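Local structure of methanol--corrinoid protein co-methyltransferase (Methanosarcina barkeri, 2I2X) at residues E61-T66 against K106-K111. The protein transfers the methyl group of methanol to the cob(I)amide carried by its partner MtaC, the first step of methanol-dependent methanogenesis. Numbering follows the deposited sequence.
Sequences EYERIT and KTIMEK
Neighbouring outer helices of a TIM barrel meet where Thr66, on helix 55-76, packs against Ile108 and Met109 of helix 95-116. The segment axes run nearly parallel, 24° apart and 9.8 Å at closest approach, and methyl and methylene contacts bridge the space between them. Thr66 OG1 stands anti to the carbonyl carbon (chi1 -51°), which sets CG2 anti to the backbone N and leaves this methyl to face helix 95-116. Thr66 CG2 lies 3.8 Å from Ile108 CG2. The extended methionine crosses the threonine at about a right angle, with Met109 CE 4.0 Å from Thr66 CG2. The hydroxyl turns back on its own helix, Thr66 OG1 lying 2.6 Å from Tyr62 O. Thr66 N bonds the same carbonyl from the opposite face, so two donors grip it. One turn earlier, Ile108 CD1 reaches 3.8 Å from Glu63 CG and touches Glu63 O as well. With an alanine here in place of Thr66, methyl and hydroxyl would both go, which is likely to open a gap facing Ile108 and Met109 and cost Tyr62 O its second donor. Beneath, Thr66 and Met109 both rest on Leu83 of strand 80-86, the strand shared by two successive beta-alpha-beta crossovers (40-43 to 80-86, 80-86 to 119-126) whose helices pair here, as in TIM barrels.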
ATOM      1  N   GLU A  61       1.536  -3.928  20.369  1.00 15.51           N
ATOM      2  CA  GLU A  61       1.484  -3.511  18.975  1.00 15.21           C
ATOM      3  C   GLU A  61       1.994  -4.639  18.056  1.00 14.67           C
ATOM      4  O   GLU A  61       1.348  -4.951  17.044  1.00 14.39           O
ATOM      5  CB  GLU A  61       2.278  -2.221  18.777  1.00 15.15           C
ATOM      6  CG  GLU A  61       2.242  -1.636  17.383  1.00 16.77           C
ATOM      7  CD  GLU A  61       1.184  -0.546  17.230  1.00 21.78           C
ATOM      8  OE1 GLU A  61       0.073  -0.716  17.801  1.00 22.83           O
ATOM      9  OE2 GLU A  61       1.458   0.478  16.531  1.00 21.63           O
ATOM     10  N   TYR A  62       3.118  -5.258  18.435  1.00 13.18           N
ATOM     11  CA  TYR A  62       3.688  -6.349  17.665  1.00 12.17           C
ATOM     12  C   TYR A  62       2.795  -7.583  17.664  1.00 12.34           C
ATOM     13  O   TYR A  62       2.749  -8.319  16.672  1.00 12.12           O
ATOM     14  CB  TYR A  62       5.114  -6.701  18.123  1.00 11.23           C
ATOM     15  CG  TYR A  62       6.170  -5.724  17.665  1.00  9.65           C
ATOM     16  CD1 TYR A  62       6.475  -5.573  16.310  1.00 10.08           C
ATOM     17  CD2 TYR A  62       6.895  -4.983  18.585  1.00  9.02           C
ATOM     18  CE1 TYR A  62       7.471  -4.679  15.876  1.00 10.60           C
ATOM     19  CE2 TYR A  62       7.891  -4.079  18.184  1.00 11.05           C
ATOM     20  CZ  TYR A  62       8.177  -3.930  16.820  1.00 11.55           C
ATOM     21  OH  TYR A  62       9.148  -3.041  16.428  1.00  8.43           O
ATOM     22  N   GLU A  63       2.087  -7.815  18.764  1.00 12.39           N
ATOM     23  CA  GLU A  63       1.086  -8.875  18.780  1.00 12.56           C
ATOM     24  C   GLU A  63      -0.018  -8.589  17.786  1.00 12.06           C
ATOM     25  O   GLU A  63      -0.501  -9.495  17.107  1.00 12.54           O
ATOM     26  CB  GLU A  63       0.512  -9.081  20.173  1.00 12.40           C
ATOM     27  CG  GLU A  63       1.456  -9.887  21.026  1.00 15.60           C
ATOM     28  CD  GLU A  63       0.940 -10.184  22.414  1.00 17.62           C
ATOM     29  OE1 GLU A  63       0.310  -9.316  23.041  1.00 19.81           O
ATOM     30  OE2 GLU A  63       1.195 -11.301  22.895  1.00 19.42           O
ATOM     31  N   ARG A  64      -0.414  -7.334  17.680  1.00 11.70           N
ATOM     32  CA  ARG A  64      -1.486  -6.999  16.761  1.00 12.12           C
ATOM     33  C   ARG A  64      -1.003  -7.203  15.326  1.00 11.48           C
ATOM     34  O   ARG A  64      -1.744  -7.739  14.497  1.00 10.88           O
ATOM     35  CB  ARG A  64      -1.977  -5.564  16.982  1.00 12.98           C
ATOM     36  CG  ARG A  64      -2.878  -5.410  18.191  1.00 15.13           C
ATOM     37  CD  ARG A  64      -3.065  -3.946  18.568  1.00 20.63           C
ATOM     38  NE  ARG A  64      -4.093  -3.864  19.593  1.00 26.59           N
ATOM     39  CZ  ARG A  64      -4.492  -2.764  20.222  1.00 29.31           C
ATOM     40  NH1 ARG A  64      -3.938  -1.586  19.951  1.00 29.90           N
ATOM     41  NH2 ARG A  64      -5.473  -2.864  21.128  1.00 29.54           N
ATOM     42  N   ILE A  65       0.247  -6.799  15.067  1.00 10.69           N
ATOM     43  CA  ILE A  65       0.859  -6.896  13.746  1.00 10.21           C
ATOM     44  C   ILE A  65       0.890  -8.374  13.343  1.00 10.29           C
ATOM     45  O   ILE A  65       0.450  -8.740  12.243  1.00 10.29           O
ATOM     46  CB  ILE A  65       2.288  -6.257  13.722  1.00 10.05           C
ATOM     47  CG1 ILE A  65       2.213  -4.720  13.800  1.00  9.68           C
ATOM     48  CG2 ILE A  65       3.034  -6.649  12.479  1.00  8.63           C
ATOM     49  CD1 ILE A  65       3.530  -4.042  14.263  1.00  3.05           C
ATOM     50  N   THR A  66       1.349  -9.215  14.273  1.00  9.77           N
ATOM     51  CA  THR A  66       1.586 -10.611  14.009  1.00  9.50           C
ATOM     52  C   THR A  66       0.262 -11.310  13.753  1.00  9.85           C
ATOM     53  O   THR A  66       0.117 -12.054  12.774  1.00 10.60           O
ATOM     54  CB  THR A  66       2.345 -11.297  15.165  1.00  9.39           C
ATOM     55  OG1 THR A  66       3.511 -10.534  15.490  1.00 10.13           O
ATOM     56  CG2 THR A  66       2.774 -12.694  14.779  1.00  7.59           C
ATOM     57  N   LYS A 106       6.497 -15.189  18.131  1.00 13.35           N
ATOM     58  CA  LYS A 106       6.611 -16.633  17.851  1.00 12.90           C
ATOM     59  C   LYS A 106       5.451 -17.453  18.418  1.00 13.05           C
ATOM     60  O   LYS A 106       5.026 -18.452  17.800  1.00 12.98           O
ATOM     61  CB  LYS A 106       7.944 -17.223  18.346  1.00 12.69           C
ATOM     62  CG  LYS A 106       8.288 -18.571  17.694  1.00 12.31           C
ATOM     63  CD  LYS A 106       8.279 -18.374  16.150  1.00 14.27           C
ATOM     64  CE  LYS A 106       8.986 -19.450  15.423  1.00 15.70           C
ATOM     65  NZ  LYS A 106      10.484 -19.356  15.587  1.00 16.62           N
ATOM     66  N   THR A 107       4.957 -17.040  19.588  1.00 12.73           N
ATOM     67  CA  THR A 107       3.846 -17.717  20.248  1.00 12.76           C
ATOM     68  C   THR A 107       2.625 -17.723  19.310  1.00 13.31           C
ATOM     69  O   THR A 107       2.019 -18.765  19.082  1.00 13.09           O
ATOM     70  CB  THR A 107       3.496 -17.064  21.630  1.00 12.87           C
ATOM     71  OG1 THR A 107       4.624 -17.139  22.528  1.00 13.16           O
ATOM     72  CG2 THR A 107       2.270 -17.733  22.265  1.00 11.11           C
ATOM     73  N   ILE A 108       2.288 -16.562  18.757  1.00 13.62           N
ATOM     74  CA  ILE A 108       1.165 -16.460  17.829  1.00 14.23           C
ATOM     75  C   ILE A 108       1.432 -17.276  16.549  1.00 15.17           C
ATOM     76  O   ILE A 108       0.545 -18.013  16.076  1.00 15.80           O
ATOM     77  CB  ILE A 108       0.863 -14.992  17.500  1.00 14.17           C
ATOM     78  CG1 ILE A 108       0.260 -14.305  18.735  1.00 12.66           C
ATOM     79  CG2 ILE A 108       0.005 -14.868  16.246  1.00 12.75           C
ATOM     80  CD1 ILE A 108       0.462 -12.804  18.761  1.00 12.17           C
ATOM     81  N   MET A 109       2.655 -17.169  16.028  1.00 14.91           N
ATOM     82  CA  MET A 109       3.049 -17.864  14.804  1.00 15.06           C
ATOM     83  C   MET A 109       2.888 -19.351  14.968  1.00 15.36           C
ATOM     84  O   MET A 109       2.453 -20.029  14.029  1.00 15.65           O
ATOM     85  CB  MET A 109       4.497 -17.526  14.391  1.00 14.82           C
ATOM     86  CG  MET A 109       4.698 -16.085  13.925  1.00 13.77           C
ATOM     87  SD  MET A 109       6.421 -15.733  13.495  1.00 15.23           S
ATOM     88  CE  MET A 109       6.406 -13.977  13.742  1.00 17.12           C
ATOM     89  N   GLU A 110       3.224 -19.857  16.159  1.00 16.33           N
ATOM     90  CA  GLU A 110       3.036 -21.295  16.503  1.00 16.78           C
ATOM     91  C   GLU A 110       1.575 -21.678  16.518  1.00 16.33           C
ATOM     92  O   GLU A 110       1.207 -22.698  15.943  1.00 16.57           O
ATOM     93  CB  GLU A 110       3.674 -21.661  17.837  1.00 16.52           C
ATOM     94  CG  GLU A 110       5.169 -21.939  17.711  1.00 19.57           C
ATOM     95  CD  GLU A 110       6.017 -21.617  18.968  1.00 20.64           C
ATOM     96  OE1 GLU A 110       5.566 -20.951  19.922  1.00 20.32           O
ATOM     97  OE2 GLU A 110       7.185 -22.037  18.977  1.00 24.72           O
ATOM     98  N   LYS A 111       0.741 -20.862  17.153  1.00 15.88           N
ATOM     99  CA  LYS A 111      -0.674 -21.151  17.174  1.00 16.40           C
ATOM    100  C   LYS A 111      -1.217 -21.340  15.724  1.00 15.79           C
ATOM    101  O   LYS A 111      -1.959 -22.296  15.463  1.00 15.41           O
ATOM    102  CB  LYS A 111      -1.447 -20.087  17.984  1.00 17.32           C
ATOM    103  CG  LYS A 111      -2.986 -20.314  18.056  1.00 21.65           C
ATOM    104  CD  LYS A 111      -3.805 -19.067  18.506  1.00 27.88           C
ATOM    105  CE  LYS A 111      -5.320 -19.103  18.038  1.00 31.03           C
ATOM    106  NZ  LYS A 111      -5.615 -18.363  16.724  1.00 31.14           N
TER